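Local coordinates for nicotinate phosphoribosyltransferase (Porphyromonas gingivalis, PDB 2IM5), which probably catalyses the ATP-assisted synthesis of nicotinate mononucleotide from nicotinate and 5-phospho-alpha-D-ribose 1-diphosphate, an entry step to NAD, at residues V256-F261 and V287-E292; Y29-F34 and R108-L113; R5-T10 and R64-F69; G18-K23 and E234-V239. One frame throughout, in Å; residues are numbered along the deposited sequence.

Contact 1 (V256-F261 and V287-E292)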
# COMPACT_ATOMS: atom_id res chain seq x y z
N VAL A 256 -0.25 -20.57 5.55
CA VAL A 256 -1.67 -20.69 5.85
C VAL A 256 -2.47 -20.35 4.58
O VAL A 256 -3.43 -21.03 4.24
CB VAL A 256 -2.08 -19.73 6.98
CG1 VAL A 256 -3.60 -19.63 7.06
CG2 VAL A 256 -1.50 -20.22 8.31
N PHE A 257 -2.05 -19.30 3.88
CA PHE A 257 -2.74 -18.91 2.65
C PHE A 257 -2.74 -20.05 1.63
O PHE A 257 -3.79 -20.45 1.14
CB PHE A 257 -2.05 -17.70 2.01
CG PHE A 257 -2.71 -17.24 0.74
CD1 PHE A 257 -3.68 -16.25 0.76
CD2 PHE A 257 -2.38 -17.82 -0.49
CE1 PHE A 257 -4.33 -15.85 -0.41
CE2 PHE A 257 -3.02 -17.44 -1.66
CZ PHE A 257 -3.99 -16.45 -1.62
N MET A 258 -1.55 -20.55 1.32
CA MET A 258 -1.41 -21.63 0.34
C MET A 258 -2.21 -22.87 0.71
O MET A 258 -2.88 -23.46 -0.14
CB MET A 258 0.07 -22.00 0.17
CG MET A 258 0.89 -20.94 -0.57
SD MET A 258 0.23 -20.50 -2.22
CE MET A 258 1.04 -18.99 -2.48
N ARG A 259 -2.14 -23.27 1.97
CA ARG A 259 -2.87 -24.44 2.44
C ARG A 259 -4.37 -24.31 2.18
O ARG A 259 -5.04 -25.30 1.89
CB ARG A 259 -2.63 -24.66 3.94
CG ARG A 259 -3.23 -25.94 4.49
CD ARG A 259 -3.04 -26.05 6.00
NE ARG A 259 -1.64 -25.86 6.38
CZ ARG A 259 -1.20 -24.85 7.12
NH1 ARG A 259 -2.04 -23.93 7.57
NH2 ARG A 259 0.10 -24.75 7.40
N ASN A 260 -4.90 -23.09 2.26
CA ASN A 260 -6.33 -22.87 2.06
C ASN A 260 -6.71 -22.23 0.71
O ASN A 260 -7.87 -21.86 0.49
CB ASN A 260 -6.89 -22.01 3.20
CG ASN A 260 -6.60 -22.61 4.58
OD1 ASN A 260 -5.67 -22.19 5.28
ND2 ASN A 260 -7.38 -23.61 4.97
N PHE A 261 -5.73 -22.10 -0.18
CA PHE A 261 -5.96 -21.50 -1.50
C PHE A 261 -6.82 -22.45 -2.34
O PHE A 261 -6.39 -23.55 -2.67
CB PHE A 261 -4.60 -21.25 -2.17
CG PHE A 261 -4.64 -20.27 -3.30
CD1 PHE A 261 -5.62 -19.30 -3.37
CD2 PHE A 261 -3.62 -20.26 -4.25
CE1 PHE A 261 -5.60 -18.33 -4.37
CE2 PHE A 261 -3.59 -19.30 -5.25
CZ PHE A 261 -4.58 -18.33 -5.31
N VAL A 287 4.79 -21.93 -6.79
CA VAL A 287 4.85 -22.90 -7.87
C VAL A 287 4.36 -24.27 -7.43
O VAL A 287 3.62 -24.94 -8.16
CB VAL A 287 6.29 -23.03 -8.42
CG1 VAL A 287 6.38 -24.19 -9.42
CG2 VAL A 287 6.70 -21.73 -9.09
N ARG A 288 4.74 -24.69 -6.23
CA ARG A 288 4.32 -26.00 -5.74
C ARG A 288 2.80 -26.08 -5.53
O ARG A 288 2.16 -27.06 -5.91
CB ARG A 288 5.04 -26.36 -4.43
CG ARG A 288 4.52 -27.65 -3.80
CD ARG A 288 5.44 -28.24 -2.73
NE ARG A 288 5.52 -27.43 -1.52
CZ ARG A 288 6.43 -26.48 -1.31
NH1 ARG A 288 7.34 -26.22 -2.24
NH2 ARG A 288 6.43 -25.79 -0.18
N ARG A 289 2.22 -25.05 -4.92
CA ARG A 289 0.79 -25.05 -4.67
C ARG A 289 -0.00 -25.01 -5.98
O ARG A 289 -1.03 -25.68 -6.11
CB ARG A 289 0.39 -23.88 -3.78
CG ARG A 289 -1.09 -23.85 -3.42
CD ARG A 289 -1.57 -25.19 -2.86
NE ARG A 289 -2.97 -25.11 -2.45
CZ ARG A 289 -3.76 -26.17 -2.25
NH1 ARG A 289 -3.29 -27.39 -2.42
NH2 ARG A 289 -5.02 -25.99 -1.88
N TYR A 290 0.46 -24.22 -6.94
CA TYR A 290 -0.24 -24.15 -8.22
C TYR A 290 -0.28 -25.53 -8.88
O TYR A 290 -1.30 -25.94 -9.44
CB TYR A 290 0.44 -23.16 -9.17
CG TYR A 290 0.02 -21.72 -8.97
CD1 TYR A 290 -1.33 -21.37 -8.89
CD2 TYR A 290 0.97 -20.70 -8.92
CE1 TYR A 290 -1.73 -20.03 -8.77
CE2 TYR A 290 0.58 -19.36 -8.80
CZ TYR A 290 -0.77 -19.04 -8.73
OH TYR A 290 -1.14 -17.71 -8.60
N GLU A 291 0.83 -26.25 -8.81
CA GLU A 291 0.87 -27.57 -9.40
C GLU A 291 -0.02 -28.56 -8.66
O GLU A 291 -0.62 -29.43 -9.27
CB GLU A 291 2.31 -28.07 -9.47
CG GLU A 291 3.14 -27.19 -10.38
CD GLU A 291 4.59 -27.62 -10.44
OE1 GLU A 291 5.13 -28.01 -9.39
OE2 GLU A 291 5.18 -27.56 -11.55
N GLU A 292 -0.11 -28.41 -7.34
CA GLU A 292 -0.97 -29.29 -6.55
C GLU A 292 -2.40 -29.09 -7.02
O GLU A 292 -3.19 -30.04 -7.10
CB GLU A 292 -0.89 -28.94 -5.06
CG GLU A 292 0.27 -29.57 -4.32
CD GLU A 292 0.41 -29.00 -2.91
OE1 GLU A 292 -0.63 -28.58 -2.34
OE2 GLU A 292 1.54 -29.00 -2.38
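Arg289 NH2 donates to Phe261 O at 2.9 Å, while the aliphatic part of the same arginine lies beside Met258, so that one long side chain both bonds and packs. It reaches out of helix 279-292 toward the last residues of helix 254-260 and the loop after them. Its chain bends at chi2 (51°), and the Phe261 oxygen stands near the guanidinium edge yet 24° out of the plane. Met258 O also lies close, 2.8 Å from Arg289 NE. On the helix side NH1 forms a salt bridge to Glu292 OE1, 2.9 Å away, which steadies the rotation of the head group. Below the head, the Met258 and Arg289 chains run alongside each other, pointing opposite ways, with Met258 SD 3.7 Å from Arg289 CB. The Phe261 ring presents its edge to Arg289 CG, while Phe257 CE2 sits over the middle of one of its faces. Farther along, Phe261 CE2 comes to 4.0 Å from Tyr290 CE1, the two rings set at a slant. Beneath this apolar layer Met258, Phe261 and Tyr290 all rest on Leu272 of strand 271-274. Helices from before and after a parallel strand packing on it in this way belong to the alpha/beta barrel of the NAPRTase family, here with an arginine bonded to a backbone carbonyl just past a helix.

Contact 2 (Y29-F34 and R108-L113)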
# COMPACT_ATOMS: atom_id res chain seq x y z
N TYR A 29 -16.60 0.66 11.12
CA TYR A 29 -15.76 1.68 11.73
C TYR A 29 -14.36 1.10 11.85
O TYR A 29 -14.17 -0.11 11.90
CB TYR A 29 -16.26 2.05 13.13
CG TYR A 29 -17.40 3.04 13.13
CD1 TYR A 29 -17.17 4.40 13.31
CD2 TYR A 29 -18.72 2.62 12.91
CE1 TYR A 29 -18.21 5.32 13.29
CE2 TYR A 29 -19.77 3.53 12.89
CZ TYR A 29 -19.50 4.87 13.08
OH TYR A 29 -20.54 5.77 13.04
N GLY A 30 -13.38 1.98 11.89
CA GLY A 30 -12.01 1.51 12.03
C GLY A 30 -11.15 2.57 12.69
O GLY A 30 -11.51 3.75 12.68
N GLU A 31 -10.05 2.14 13.28
CA GLU A 31 -9.10 3.06 13.88
C GLU A 31 -7.72 2.75 13.34
O GLU A 31 -7.23 1.62 13.50
CB GLU A 31 -9.05 2.96 15.41
CG GLU A 31 -8.01 3.94 15.98
CD GLU A 31 -7.77 3.81 17.48
OE1 GLU A 31 -7.29 2.75 17.94
OE2 GLU A 31 -8.07 4.78 18.21
N PHE A 32 -7.10 3.74 12.71
CA PHE A 32 -5.76 3.58 12.17
C PHE A 32 -4.80 4.22 13.17
O PHE A 32 -5.08 5.29 13.73
CB PHE A 32 -5.65 4.28 10.81
CG PHE A 32 -6.25 3.50 9.67
CD1 PHE A 32 -5.43 2.73 8.84
CD2 PHE A 32 -7.62 3.51 9.44
CE1 PHE A 32 -5.98 1.97 7.80
CE2 PHE A 32 -8.18 2.76 8.41
CZ PHE A 32 -7.35 1.99 7.58
N ARG A 33 -3.67 3.57 13.39
CA ARG A 33 -2.68 4.11 14.31
C ARG A 33 -1.32 4.27 13.66
O ARG A 33 -0.81 3.36 13.01
CB ARG A 33 -2.54 3.21 15.54
CG ARG A 33 -3.78 3.20 16.42
CD ARG A 33 -3.53 2.46 17.71
NE ARG A 33 -4.76 2.36 18.50
CZ ARG A 33 -4.83 1.79 19.70
NH1 ARG A 33 -3.75 1.28 20.27
NH2 ARG A 33 -6.00 1.73 20.32
N PHE A 34 -0.75 5.46 13.82
CA PHE A 34 0.56 5.78 13.29
C PHE A 34 1.59 5.10 14.18
O PHE A 34 1.44 5.07 15.39
CB PHE A 34 0.78 7.30 13.34
CG PHE A 34 2.20 7.72 13.09
CD1 PHE A 34 2.67 7.90 11.79
CD2 PHE A 34 3.06 7.95 14.15
CE1 PHE A 34 3.99 8.29 11.56
CE2 PHE A 34 4.38 8.34 13.93
CZ PHE A 34 4.84 8.51 12.63
N ARG A 108 -3.94 9.06 15.41
CA ARG A 108 -5.02 8.12 15.22
C ARG A 108 -6.17 8.71 14.43
O ARG A 108 -6.62 9.83 14.71
CB ARG A 108 -5.54 7.64 16.58
CG ARG A 108 -4.41 7.21 17.49
CD ARG A 108 -4.88 6.47 18.71
NE ARG A 108 -3.73 6.06 19.51
CZ ARG A 108 -3.77 5.20 20.51
NH1 ARG A 108 -4.92 4.63 20.86
NH2 ARG A 108 -2.65 4.90 21.17
N ALA A 109 -6.61 7.96 13.42
CA ALA A 109 -7.73 8.36 12.58
C ALA A 109 -8.81 7.34 12.87
O ALA A 109 -8.63 6.14 12.62
CB ALA A 109 -7.33 8.32 11.11
N GLN A 110 -9.93 7.79 13.42
CA GLN A 110 -11.02 6.89 13.75
C GLN A 110 -12.34 7.41 13.21
O GLN A 110 -12.60 8.61 13.24
CB GLN A 110 -11.11 6.71 15.26
CG GLN A 110 -12.11 5.66 15.67
CD GLN A 110 -12.19 5.47 17.18
OE1 GLN A 110 -11.19 5.16 17.84
NE2 GLN A 110 -13.38 5.65 17.73
N GLY A 111 -13.16 6.50 12.70
CA GLY A 111 -14.44 6.86 12.13
C GLY A 111 -14.91 5.77 11.17
O GLY A 111 -14.44 4.64 11.24
N LEU A 112 -15.83 6.10 10.28
CA LEU A 112 -16.32 5.12 9.32
C LEU A 112 -15.12 4.66 8.49
O LEU A 112 -14.34 5.48 7.99
CB LEU A 112 -17.39 5.76 8.43
CG LEU A 112 -18.69 6.07 9.19
CD1 LEU A 112 -19.43 7.20 8.52
CD2 LEU A 112 -19.56 4.81 9.29
N LEU A 113 -14.97 3.35 8.37
CA LEU A 113 -13.84 2.78 7.65
C LEU A 113 -13.66 3.26 6.20
O LEU A 113 -12.53 3.56 5.79
CB LEU A 113 -13.93 1.25 7.71
CG LEU A 113 -12.77 0.40 7.16
CD1 LEU A 113 -11.42 0.94 7.61
CD2 LEU A 113 -12.93 -1.04 7.66
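Glu31 OE1 is gripped twice by Arg33, by NE at 2.6 Å and by NH2, both from within the guanidinium plane, while Glu31 OE2 stands near the edge of the Arg108 guanidinium. The setting is an antiparallel pair, strands 29-36 and 105-110, in a five-stranded antiparallel sheet that strands 347-355 and 363-364 help complete. On the face carrying Glu31, Arg33 and Arg108, the two guanidinium groups are stacked, centres 3.7 Å apart and planes at 25°. Salt bridges from Arg33 to Glu31 and from Arg108 NE to Asp106 would offset their like charges; Glu31 OE2 is 4.1 Å from Arg108 NH1, beyond a salt bridge. Trp352 adds a cation-pi contact to Arg33. Between the strands, Phe32 N to Ala109 O (2.8 Å) and its return bond make one hydrogen-bonded pair, and Gly30 with Gly111 makes another. The opposite face carries Phe32, whose ring edge meets Leu113 CD1 at 3.8 Å from CE2 as the chain turns the corner at Gly111 into the following helix. Tyr29 folds alongside that corner, with CG anti to its carbonyl carbon (chi1 -81°), and Leu112 CD2 rides over one face of its ring, 4.1 Å from the centroid and offset toward the rim.

Contact 3 (R5-T10 and R64-F69)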
# COMPACT_ATOMS: atom_id res chain seq x y z
N ARG A 5 -1.77 18.86 -2.25
CA ARG A 5 -2.53 19.76 -3.12
C ARG A 5 -3.63 19.09 -3.94
O ARG A 5 -4.55 19.76 -4.40
CB ARG A 5 -1.58 20.49 -4.07
CG ARG A 5 -0.59 21.43 -3.38
CD ARG A 5 -1.33 22.34 -2.41
NE ARG A 5 -0.49 23.42 -1.89
CZ ARG A 5 -0.09 24.46 -2.61
NH1 ARG A 5 -0.45 24.57 -3.89
NH2 ARG A 5 0.66 25.40 -2.05
N SER A 6 -3.53 17.78 -4.12
CA SER A 6 -4.53 17.06 -4.90
C SER A 6 -5.21 15.94 -4.12
O SER A 6 -4.56 15.20 -3.38
CB SER A 6 -3.91 16.48 -6.16
OG SER A 6 -4.83 15.59 -6.79
N ILE A 7 -6.51 15.81 -4.31
CA ILE A 7 -7.23 14.75 -3.62
C ILE A 7 -6.81 13.40 -4.21
O ILE A 7 -7.09 12.35 -3.64
CB ILE A 7 -8.76 14.98 -3.73
CG1 ILE A 7 -9.46 14.31 -2.55
CG2 ILE A 7 -9.29 14.43 -5.05
CD1 ILE A 7 -10.87 14.82 -2.32
N LEU A 8 -6.13 13.43 -5.36
CA LEU A 8 -5.65 12.20 -6.00
C LEU A 8 -4.21 11.88 -5.61
O LEU A 8 -3.66 10.87 -6.04
CB LEU A 8 -5.75 12.31 -7.53
CG LEU A 8 -7.11 12.50 -8.18
CD1 LEU A 8 -6.96 12.33 -9.69
CD2 LEU A 8 -8.11 11.48 -7.63
N ASP A 9 -3.60 12.74 -4.80
CA ASP A 9 -2.23 12.50 -4.36
C ASP A 9 -2.29 11.49 -3.22
O ASP A 9 -2.20 11.84 -2.04
CB ASP A 9 -1.57 13.81 -3.91
CG ASP A 9 -0.08 13.66 -3.61
OD1 ASP A 9 0.53 12.66 -4.04
OD2 ASP A 9 0.49 14.56 -2.96
N THR A 10 -2.48 10.23 -3.60
CA THR A 10 -2.58 9.13 -2.66
C THR A 10 -2.38 7.84 -3.46
O THR A 10 -2.22 7.89 -4.69
CB THR A 10 -3.99 9.12 -1.99
OG1 THR A 10 -4.06 8.09 -1.00
CG2 THR A 10 -5.07 8.89 -3.03
N ARG A 64 -12.41 19.03 -12.05
CA ARG A 64 -13.13 18.48 -13.19
C ARG A 64 -12.22 17.56 -14.02
O ARG A 64 -12.65 16.50 -14.46
CB ARG A 64 -13.67 19.62 -14.06
CG ARG A 64 -14.72 19.20 -15.08
CD ARG A 64 -15.79 18.31 -14.43
NE ARG A 64 -16.16 18.76 -13.09
CZ ARG A 64 -17.07 18.18 -12.31
NH1 ARG A 64 -17.73 17.10 -12.74
NH2 ARG A 64 -17.32 18.66 -11.10
N ASP A 65 -10.97 17.96 -14.22
CA ASP A 65 -10.05 17.13 -14.99
C ASP A 65 -9.75 15.83 -14.27
O ASP A 65 -9.62 14.78 -14.91
CB ASP A 65 -8.73 17.86 -15.25
CG ASP A 65 -8.87 18.97 -16.28
OD1 ASP A 65 -9.79 18.89 -17.13
OD2 ASP A 65 -8.04 19.92 -16.25
N GLU A 66 -9.63 15.89 -12.95
CA GLU A 66 -9.34 14.68 -12.18
C GLU A 66 -10.52 13.72 -12.27
O GLU A 66 -10.33 12.52 -12.40
CB GLU A 66 -9.04 15.03 -10.72
CG GLU A 66 -7.79 15.89 -10.58
CD GLU A 66 -7.47 16.24 -9.14
OE1 GLU A 66 -8.42 16.53 -8.37
OE2 GLU A 66 -6.28 16.22 -8.78
N LYS A 67 -11.73 14.26 -12.21
CA LYS A 67 -12.92 13.42 -12.31
C LYS A 67 -12.95 12.71 -13.67
O LYS A 67 -13.24 11.52 -13.74
CB LYS A 67 -14.19 14.26 -12.14
CG LYS A 67 -15.46 13.44 -12.13
CD LYS A 67 -16.71 14.30 -12.10
CE LYS A 67 -17.96 13.45 -12.28
NZ LYS A 67 -19.23 14.24 -12.35
N GLU A 68 -12.65 13.45 -14.74
CA GLU A 68 -12.63 12.86 -16.08
C GLU A 68 -11.54 11.80 -16.18
O GLU A 68 -11.71 10.78 -16.85
CB GLU A 68 -12.39 13.93 -17.14
CG GLU A 68 -13.58 14.84 -17.37
CD GLU A 68 -13.25 16.03 -18.27
OE1 GLU A 68 -12.60 15.83 -19.32
OE2 GLU A 68 -13.64 17.17 -17.91
N PHE A 69 -10.42 12.05 -15.51
CA PHE A 69 -9.32 11.09 -15.50
C PHE A 69 -9.78 9.79 -14.82
O PHE A 69 -9.54 8.70 -15.33
CB PHE A 69 -8.12 11.66 -14.74
CG PHE A 69 -7.01 10.68 -14.52
CD1 PHE A 69 -6.19 10.29 -15.58
CD2 PHE A 69 -6.80 10.12 -13.27
CE1 PHE A 69 -5.17 9.36 -15.39
CE2 PHE A 69 -5.79 9.19 -13.06
CZ PHE A 69 -4.96 8.81 -14.13
O HOH W 1 -8.08 17.64 -6.03
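An ST turn at the very start of the chain, inside a type I beta turn from Ser6 to Asp9, meets helix 64-73 through the pairing of Ser6 with Glu66. The turn is made by the Ser6 hydroxyl, which accepts the backbone N-H of Leu8 at 2.9 Å from Leu8 N to Ser6 OG. The same oxygen then donates outward: Ser6 OG lies only 2.5 Å from Glu66 OE2, a short bond that arrives on the syn side of the carboxylate and 22° out of its plane. The other carboxylate oxygen is served by a water, which donates to Glu66 OE1 at 2.6 Å and accepts from Ile7 N at 3.0 Å, closing a ring between loop and helix. Glu66 reaches this position with an extended chain, and its OE1 also accepts from Thr63 N, just before its own helix. Leu8 lies along the flank of Glu66, the two side chains heading in contrary directions, with Leu8 CD1 3.6 Å from Glu66 CB, and the same methyl comes to 4.2 Å from Phe69 CD2. Phe69 is stacked on His201 of helix 197-203, and His198 of that helix touches both Ser6 and Leu8. Ser6 OG thus accepts from Leu8 N and gives its own proton to Glu66 OE2; with donors at both oxygens, the buried Glu66 carboxylate is consistent with an ionised state held by neutral partners.

Contact 4 (G18-K23 and E234-V239)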
# COMPACT_ATOMS: atom_id res chain seq x y z
N GLY A 18 -11.30 1.61 -0.62
CA GLY A 18 -12.30 2.55 -0.13
C GLY A 18 -13.67 2.25 -0.72
O GLY A 18 -14.68 2.31 -0.02
N TYR A 19 -13.71 1.94 -2.02
CA TYR A 19 -14.99 1.62 -2.66
C TYR A 19 -15.47 0.26 -2.18
O TYR A 19 -16.67 0.06 -1.97
CB TYR A 19 -14.88 1.62 -4.18
CG TYR A 19 -16.13 1.08 -4.85
CD1 TYR A 19 -17.37 1.64 -4.58
CD2 TYR A 19 -16.07 -0.05 -5.67
CE1 TYR A 19 -18.54 1.08 -5.11
CE2 TYR A 19 -17.23 -0.61 -6.21
CZ TYR A 19 -18.46 -0.05 -5.92
OH TYR A 19 -19.60 -0.61 -6.42
N ALA A 20 -14.55 -0.68 -2.01
CA ALA A 20 -14.93 -2.00 -1.53
C ALA A 20 -15.63 -1.86 -0.17
O ALA A 20 -16.64 -2.51 0.08
CB ALA A 20 -13.71 -2.91 -1.41
N TYR A 21 -15.09 -1.01 0.71
CA TYR A 21 -15.72 -0.79 2.02
C TYR A 21 -17.08 -0.09 1.85
O TYR A 21 -18.08 -0.46 2.47
CB TYR A 21 -14.87 0.09 2.94
CG TYR A 21 -13.57 -0.50 3.44
CD1 TYR A 21 -13.53 -1.78 3.98
CD2 TYR A 21 -12.40 0.25 3.42
CE1 TYR A 21 -12.34 -2.29 4.51
CE2 TYR A 21 -11.21 -0.24 3.94
CZ TYR A 21 -11.18 -1.51 4.49
OH TYR A 21 -10.01 -1.99 5.02
N ALA A 22 -17.10 0.93 1.00
CA ALA A 22 -18.32 1.70 0.75
C ALA A 22 -19.46 0.84 0.22
O ALA A 22 -20.63 1.08 0.52
CB ALA A 22 -18.02 2.83 -0.21
N LYS A 23 -19.12 -0.17 -0.58
CA LYS A 23 -20.14 -1.04 -1.14
C LYS A 23 -20.60 -2.12 -0.18
O LYS A 23 -21.80 -2.26 0.08
CB LYS A 23 -19.64 -1.73 -2.41
CG LYS A 23 -20.69 -2.70 -2.98
CD LYS A 23 -20.17 -3.54 -4.13
CE LYS A 23 -21.32 -4.37 -4.71
NZ LYS A 23 -20.86 -5.32 -5.76
N GLU A 234 -13.41 -13.54 -1.97
CA GLU A 234 -14.77 -13.60 -2.50
C GLU A 234 -15.40 -12.21 -2.54
O GLU A 234 -16.08 -11.86 -3.50
CB GLU A 234 -15.65 -14.54 -1.67
CG GLU A 234 -15.37 -16.02 -1.90
CD GLU A 234 -15.95 -16.51 -3.22
OE1 GLU A 234 -17.17 -16.78 -3.28
OE2 GLU A 234 -15.19 -16.63 -4.21
N ASP A 235 -15.17 -11.42 -1.49
CA ASP A 235 -15.72 -10.07 -1.44
C ASP A 235 -15.05 -9.18 -2.48
O ASP A 235 -15.70 -8.33 -3.08
CB ASP A 235 -15.57 -9.47 -0.03
CG ASP A 235 -16.53 -10.11 0.97
OD1 ASP A 235 -17.44 -10.85 0.54
OD2 ASP A 235 -16.40 -9.88 2.19
N TRP A 236 -13.75 -9.36 -2.68
CA TRP A 236 -13.04 -8.55 -3.67
C TRP A 236 -13.59 -8.84 -5.07
O TRP A 236 -13.74 -7.93 -5.90
CB TRP A 236 -11.54 -8.87 -3.62
CG TRP A 236 -10.69 -7.90 -4.39
CD1 TRP A 236 -10.12 -8.11 -5.61
CD2 TRP A 236 -10.30 -6.58 -3.99
NE1 TRP A 236 -9.39 -7.01 -6.00
CE2 TRP A 236 -9.49 -6.05 -5.02
CE3 TRP A 236 -10.56 -5.79 -2.87
CZ2 TRP A 236 -8.93 -4.77 -4.96
CZ3 TRP A 236 -10.01 -4.51 -2.80
CH2 TRP A 236 -9.20 -4.02 -3.84
N ILE A 237 -13.90 -10.10 -5.32
CA ILE A 237 -14.46 -10.50 -6.61
C ILE A 237 -15.86 -9.92 -6.76
O ILE A 237 -16.26 -9.48 -7.85
CB ILE A 237 -14.53 -12.04 -6.71
CG1 ILE A 237 -13.11 -12.61 -6.76
CG2 ILE A 237 -15.34 -12.45 -7.95
CD1 ILE A 237 -13.05 -14.10 -6.52
N ASN A 238 -16.62 -9.90 -5.67
CA ASN A 238 -17.97 -9.33 -5.72
C ASN A 238 -17.88 -7.87 -6.11
O ASN A 238 -18.69 -7.37 -6.88
CB ASN A 238 -18.65 -9.45 -4.36
CG ASN A 238 -19.99 -8.71 -4.30
OD1 ASN A 238 -20.04 -7.47 -4.21
ND2 ASN A 238 -21.08 -9.46 -4.36
N VAL A 239 -16.87 -7.18 -5.59
CA VAL A 239 -16.71 -5.77 -5.89
C VAL A 239 -16.15 -5.48 -7.28
O VAL A 239 -16.68 -4.63 -7.99
CB VAL A 239 -15.80 -5.09 -4.83
CG1 VAL A 239 -15.58 -3.62 -5.18
CG2 VAL A 239 -16.41 -5.23 -3.43
O HOH W 2 -19.37 -3.86 -7.68
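Lys23 stretches from helix 12-24 to helix 228-240 and donates to Asn238 OD1 at 2.8 Å from NZ. The ammonium comes from above the amide plane, 38° out of it, and a weak second bond runs to Asn238 O. A water extends the grip: it accepts from Lys23 NZ and donates to Val239 O, each at 2.8 Å, with Tyr19 OH a distant, weak neighbour. The Lys23 chain is fully extended with CG anti to the backbone N (chi1 178°), which carries the charge across the gap between the helices. Behind these polar groups Val239 fills the middle, one methyl for each neighbour. CG1 touches the Tyr19 ring, 3.6 Å from CE2, while CG2 packs against Ala20, 4.1 Å from its CB. Deeper still, the indole of Trp236 brings CZ3 to 4.3 Å from Ala20 CB; its NE1 is bonded to Leu244 O, and Trp215 meets the indole edge-to-face. The small side chain of Ala20 lets the backbones come near, its CA 6.0 Å from that of Val239. With segment axes 10.2 Å apart and at 92°, this is orthogonal helix packing, here joining the N-terminal domain to a helix of the alpha/beta barrel.

In the fold
Starting from the N terminus, residues 5-10 open contact 3, which closes a loop at 64-69 and ties the first turn to helix 64-73. Before that closure, helix 12-24 opens contact 4 and the strand after it opens contact 2, so contact 3 crosses both. Contact 2 closes at 108-113, within the antiparallel sheet, and is nested inside the long loop that contact 4 completes at 234-239. These two touch directly, Leu113 CD2 packing 3.4 Å from Tyr21 CE1. Contact 1 follows in series, a local closure between barrel helices, about 39 Å from contact 3 between centres. Contact 4 alone joins the N-terminal region to the barrel.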